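Local structure of probable mannosyltransferase KTR4 (Saccharomyces cerevisiae, 5A07) at residues N386-T389 and D395-N398; E270-S275 and E335-Y340. The protein is a probable mannosyltransferase of the yeast KTR family, built on a GT-A-type glycosyltransferase fold, with GDP and a manganese ion held in the model. All coordinates share one frame; numbering follows the deposited sequence.

In the fold
The two contacts lie on opposite sides of the chain's centre, their own centres about 38 Å apart, and share no secondary-structure element. Contact 2 comes first along the chain and is the buried one: two helices, 272-282 and 332-344, set two tyrosine rings against a leucine and the backbone of a serine, with no hydrogen bond between the two segments, though Tyr337 bonds Thr276 just beyond. Contact 1 is only partly buried. It sits farther from the chain's centre, in the long loop after strand 384-386, where regular structure is lacking. Contact 2 relies mainly on the packing of helices, contact 1 more on disulfides and polar bonds to the surrounding chain.

Contact 1: residues N386-T389 and D395-N398; sequences NCPT and DRCN
A small loop-to-loop contact, about 95 Å² in all, brings Pro388 against Arg396 and Cys397 within the long loop that follows strand 384-386, the edge strand of a small antiparallel sheet. The ring of Pro388 does the touching through a single atom. Its CG lies 3.7 Å from NH2 of Arg396, at the edge of the guanidinium and near its plane, and the two side chains cross at about a right angle. The same CG comes within 4.3 Å of SG of Cys397, a looser apolar touch.

Arg396 reaches this place by an extended start and one bend: CG is trans to the main-chain nitrogen (chi1 -163°), and the chain then turns at chi3, 72°. Its outer end is fixed chiefly from elsewhere in the fold. NH1 bonds to the carbonyl of Lys240, just beyond strand 236-237, and NH2 to that of Asp376, ahead of strand 379-381. NH2 also donates to a water 2.8 Å away that lies in the guanidinium plane. That water in turn gives a weak bond, 3.0 Å long, to O of Thr389, making the polar link between 386-389 and 395-398 an indirect one.

Covalent bonds tie down both segments. Cys397 is joined to Cys239, next to strand 236-237, and Cys387 to Cys401, farther along the same loop. The sulfur that Pro388 meets is thus bonded to the chain just past the other outermost strand of the three-stranded sheet.

With carbonyls and a water as these partners, the guanidinium is oriented by neutral acceptors here, and its charge is probably eased by their dipoles; Pro388 contributes van der Waals contact to the guanidinium edge and the sulfur, while the disulfides probably limit the movement of this irregular chain.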
loop_
_atom_site.group_PDB
_atom_site.type_symbol
_atom_site.label_atom_id
_atom_site.label_comp_id
_atom_site.label_asym_id
_atom_site.label_seq_id
_atom_site.Cartn_x
_atom_site.Cartn_y
_atom_site.Cartn_z
ATOM N N ASN B 386 -1.542 10.515 -7.991
ATOM C CA ASN B 386 -2.863 10.176 -8.465
ATOM C C ASN B 386 -3.664 11.485 -8.495
ATOM O O ASN B 386 -3.980 12.033 -7.430
ATOM C CB ASN B 386 -3.538 9.186 -7.500
ATOM C CG ASN B 386 -4.948 8.862 -7.921
ATOM O OD1 ASN B 386 -5.191 8.398 -9.072
ATOM N ND2 ASN B 386 -5.893 9.066 -7.007
ATOM N N CYS B 387 -4.007 11.962 -9.686
ATOM C CA CYS B 387 -4.674 13.254 -9.850
ATOM C C CYS B 387 -5.909 13.081 -10.741
ATOM O O CYS B 387 -5.756 13.015 -11.970
ATOM C CB CYS B 387 -3.721 14.269 -10.467
ATOM S SG CYS B 387 -4.499 15.928 -10.470
ATOM N N PRO B 388 -7.113 12.923 -10.140
ATOM C CA PRO B 388 -8.274 12.601 -10.969
ATOM C C PRO B 388 -8.848 13.838 -11.664
ATOM O O PRO B 388 -8.391 14.978 -11.385
ATOM C CB PRO B 388 -9.293 12.070 -9.947
ATOM C CG PRO B 388 -8.929 12.800 -8.666
ATOM C CD PRO B 388 -7.452 12.916 -8.685
ATOM N N THR B 389 -9.887 13.612 -12.471
ATOM C CA THR B 389 -10.548 14.646 -13.199
ATOM C C THR B 389 -11.945 14.881 -12.612
ATOM O O THR B 389 -12.659 13.914 -12.292
ATOM C CB THR B 389 -10.669 14.219 -14.669
ATOM O OG1 THR B 389 -9.375 14.152 -15.269
ATOM C CG2 THR B 389 -11.555 15.209 -15.460
ATOM N N ASP B 395 -15.634 22.261 -7.786
ATOM C CA ASP B 395 -14.464 22.757 -7.102
ATOM C C ASP B 395 -13.885 21.640 -6.141
ATOM O O ASP B 395 -13.234 21.950 -5.146
ATOM C CB ASP B 395 -14.918 23.991 -6.294
ATOM C CG ASP B 395 -15.966 23.627 -5.233
ATOM O OD1 ASP B 395 -16.626 22.539 -5.319
ATOM O OD2 ASP B 395 -16.152 24.421 -4.302
ATOM N N ARG B 396 -14.181 20.371 -6.404
ATOM C CA ARG B 396 -13.757 19.328 -5.476
ATOM C C ARG B 396 -12.216 19.252 -5.329
ATOM O O ARG B 396 -11.709 19.088 -4.211
ATOM C CB ARG B 396 -14.376 17.989 -5.825
ATOM C CG ARG B 396 -14.321 16.974 -4.715
ATOM C CD ARG B 396 -14.748 15.586 -5.236
ATOM N NE ARG B 396 -13.776 14.941 -6.120
ATOM C CZ ARG B 396 -12.739 14.182 -5.719
ATOM N NH1 ARG B 396 -12.478 13.973 -4.443
ATOM N NH2 ARG B 396 -11.950 13.603 -6.611
ATOM N N CYS B 397 -11.468 19.416 -6.399
ATOM C CA CYS B 397 -10.016 19.366 -6.301
ATOM C C CYS B 397 -9.476 20.775 -6.303
ATOM O O CYS B 397 -10.070 21.685 -6.900
ATOM C CB CYS B 397 -9.387 18.546 -7.441
ATOM S SG CYS B 397 -9.902 16.754 -7.348
ATOM N N ASN B 398 -8.311 20.953 -5.723
ATOM C CA ASN B 398 -7.804 22.347 -5.526
ATOM C C ASN B 398 -6.988 22.866 -6.652
ATOM O O ASN B 398 -6.525 23.992 -6.561
ATOM C CB ASN B 398 -7.025 22.495 -4.234
ATOM C CG ASN B 398 -5.773 21.665 -4.178
ATOM O OD1 ASN B 398 -5.201 21.248 -5.165
ATOM N ND2 ASN B 398 -5.346 21.402 -2.998
HETATM O O HOH W 1 -12.229 14.215 -9.378
#

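Contact 2: residues E270-S275 and E335-Y340; sequences ETLWTS and EKYMQY
Van der Waals contact joins Leu272 to Tyr337: the methyl CD1 of Leu272 lies 3.9 Å from the hydroxyl oxygen OH of Tyr337. The two side chains cross at about a right angle. With CG of Tyr337 trans to its backbone N (chi1 177°), the ring reaches out from helix 332-344 toward the other helix, and its hydroxyl is hydrogen-bonded there to OG1 of Thr276.

Tyr340, one turn after Tyr337, meets backbone instead. Its CE2 is 3.3 Å from O of Ser275, which approaches the ring obliquely, and 4.3 Å from CB of the same serine. Of the CA atoms of the two segments, those of Ser275 and Tyr340 lie nearest each other, 8.6 Å apart. It is a helix-helix contact within the GT-A-type domain: Phe279, one turn beyond Ser275 on helix 272-282, meets both tyrosine rings, and Leu360 of helix 354-365 touches Leu272 and Tyr337.

Between 270-275 and 335-340 themselves there is no hydrogen bond; the bond to Thr276, just past Ser275, joins the two helices. At the start of helix 272-282, N of Ser275 binds O of Thr271 at 3.1 Å. Thr271 holds the N-cap position without a capping bond from its side chain; its OG1 is engaged with Glu350.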
loop_
_atom_site.group_PDB
_atom_site.type_symbol
_atom_site.label_atom_id
_atom_site.label_comp_id
_atom_site.label_asym_id
_atom_site.label_seq_id
_atom_site.Cartn_x
_atom_site.Cartn_y
_atom_site.Cartn_z
ATOM N N GLU B 270 14.910 -10.375 -4.409
ATOM C CA GLU B 270 15.351 -11.529 -5.213
ATOM C C GLU B 270 14.619 -12.818 -4.910
ATOM O O GLU B 270 14.169 -13.510 -5.855
ATOM C CB GLU B 270 16.868 -11.743 -5.050
ATOM C CG GLU B 270 17.361 -12.902 -5.895
ATOM C CD GLU B 270 18.885 -12.984 -5.952
ATOM O OE1 GLU B 270 19.515 -12.522 -4.989
ATOM O OE2 GLU B 270 19.423 -13.500 -6.957
ATOM N N THR B 271 14.454 -13.187 -3.655
ATOM C CA THR B 271 13.780 -14.426 -3.294
ATOM C C THR B 271 12.438 -14.308 -2.610
ATOM O O THR B 271 11.914 -15.278 -2.112
ATOM C CB THR B 271 14.666 -15.351 -2.392
ATOM O OG1 THR B 271 14.895 -14.749 -1.091
ATOM C CG2 THR B 271 16.007 -15.672 -3.107
ATOM N N LEU B 272 11.796 -13.162 -2.640
ATOM C CA LEU B 272 10.519 -13.047 -1.944
ATOM C C LEU B 272 9.375 -13.888 -2.606
ATOM O O LEU B 272 8.635 -14.587 -1.946
ATOM C CB LEU B 272 10.120 -11.563 -1.822
ATOM C CG LEU B 272 8.711 -11.306 -1.280
ATOM C CD1 LEU B 272 8.522 -11.835 0.120
ATOM C CD2 LEU B 272 8.527 -9.768 -1.314
ATOM N N TRP B 273 9.293 -13.825 -3.906
ATOM C CA TRP B 273 8.291 -14.632 -4.650
ATOM C C TRP B 273 8.550 -16.141 -4.474
ATOM O O TRP B 273 7.655 -16.896 -4.188
ATOM C CB TRP B 273 8.376 -14.287 -6.166
ATOM C CG TRP B 273 7.423 -15.089 -6.999
ATOM C CD1 TRP B 273 7.738 -16.145 -7.812
ATOM C CD2 TRP B 273 5.987 -14.984 -7.000
ATOM N NE1 TRP B 273 6.588 -16.687 -8.335
ATOM C CE2 TRP B 273 5.504 -15.967 -7.884
ATOM C CE3 TRP B 273 5.077 -14.115 -6.386
ATOM C CZ2 TRP B 273 4.142 -16.150 -8.127
ATOM C CZ3 TRP B 273 3.722 -14.274 -6.625
ATOM C CH2 TRP B 273 3.255 -15.266 -7.520
ATOM N N THR B 274 9.780 -16.580 -4.681
ATOM C CA THR B 274 10.063 -18.054 -4.610
ATOM C C THR B 274 9.773 -18.553 -3.226
ATOM O O THR B 274 9.148 -19.586 -3.060
ATOM C CB THR B 274 11.489 -18.398 -5.094
ATOM O OG1 THR B 274 12.446 -17.577 -4.435
ATOM C CG2 THR B 274 11.630 -18.021 -6.551
ATOM N N SER B 275 10.117 -17.773 -2.199
ATOM C CA SER B 275 9.743 -18.170 -0.840
ATOM C C SER B 275 8.250 -18.159 -0.617
ATOM O O SER B 275 7.691 -18.997 0.094
ATOM C CB SER B 275 10.401 -17.273 0.226
ATOM O OG SER B 275 11.785 -17.242 0.048
ATOM N N GLU B 335 -0.848 -13.636 9.259
ATOM C CA GLU B 335 0.118 -13.848 10.373
ATOM C C GLU B 335 1.080 -15.016 10.142
ATOM O O GLU B 335 2.294 -14.927 10.402
ATOM C CB GLU B 335 -0.634 -14.055 11.658
ATOM C CG GLU B 335 -1.515 -12.867 12.068
ATOM C CD GLU B 335 -0.716 -11.751 12.721
ATOM O OE1 GLU B 335 0.367 -11.369 12.187
ATOM O OE2 GLU B 335 -1.181 -11.265 13.789
ATOM N N LYS B 336 0.568 -16.099 9.544
ATOM C CA LYS B 336 1.430 -17.246 9.219
ATOM C C LYS B 336 2.413 -16.908 8.144
ATOM O O LYS B 336 3.624 -17.312 8.169
ATOM C CB LYS B 336 0.565 -18.413 8.779
ATOM C CG LYS B 336 -0.332 -18.921 9.884
ATOM C CD LYS B 336 0.456 -19.801 10.851
ATOM C CE LYS B 336 -0.554 -20.592 11.703
ATOM N NZ LYS B 336 0.074 -21.021 12.972
ATOM N N TYR B 337 1.934 -16.132 7.166
ATOM C CA TYR B 337 2.851 -15.725 6.125
ATOM C C TYR B 337 3.944 -14.872 6.724
ATOM O O TYR B 337 5.125 -14.976 6.344
ATOM C CB TYR B 337 2.035 -14.998 4.999
ATOM C CG TYR B 337 2.798 -14.441 3.867
ATOM C CD1 TYR B 337 3.684 -15.206 3.157
ATOM C CD2 TYR B 337 2.541 -13.128 3.396
ATOM C CE1 TYR B 337 4.351 -14.687 2.056
ATOM C CE2 TYR B 337 3.228 -12.588 2.325
ATOM C CZ TYR B 337 4.094 -13.381 1.627
ATOM O OH TYR B 337 4.770 -12.851 0.582
ATOM N N MET B 338 3.554 -13.928 7.593
ATOM C CA MET B 338 4.587 -13.052 8.206
ATOM C C MET B 338 5.663 -13.890 8.980
ATOM O O MET B 338 6.874 -13.655 8.853
ATOM C CB MET B 338 3.938 -12.025 9.180
ATOM C CG MET B 338 3.052 -10.962 8.532
ATOM S SD MET B 338 3.862 -10.116 7.155
ATOM C CE MET B 338 3.141 -10.998 5.789
ATOM N N GLN B 339 5.202 -14.817 9.786
ATOM C CA GLN B 339 6.125 -15.767 10.466
ATOM C C GLN B 339 7.087 -16.504 9.529
ATOM O O GLN B 339 8.328 -16.528 9.748
ATOM C CB GLN B 339 5.353 -16.769 11.314
ATOM C CG GLN B 339 6.275 -17.506 12.317
ATOM C CD GLN B 339 7.426 -16.624 12.954
ATOM O OE1 GLN B 339 7.167 -15.617 13.641
ATOM N NE2 GLN B 339 8.707 -16.999 12.684
ATOM N N TYR B 340 6.556 -16.962 8.411
ATOM C CA TYR B 340 7.363 -17.616 7.399
ATOM C C TYR B 340 8.423 -16.689 6.849
ATOM O O TYR B 340 9.639 -17.034 6.744
ATOM C CB TYR B 340 6.447 -18.139 6.260
ATOM C CG TYR B 340 7.131 -19.098 5.305
ATOM C CD1 TYR B 340 7.130 -20.477 5.529
ATOM C CD2 TYR B 340 7.761 -18.625 4.176
ATOM C CE1 TYR B 340 7.735 -21.336 4.637
ATOM C CE2 TYR B 340 8.404 -19.485 3.294
ATOM C CZ TYR B 340 8.378 -20.842 3.535
ATOM O OH TYR B 340 8.996 -21.692 2.667
#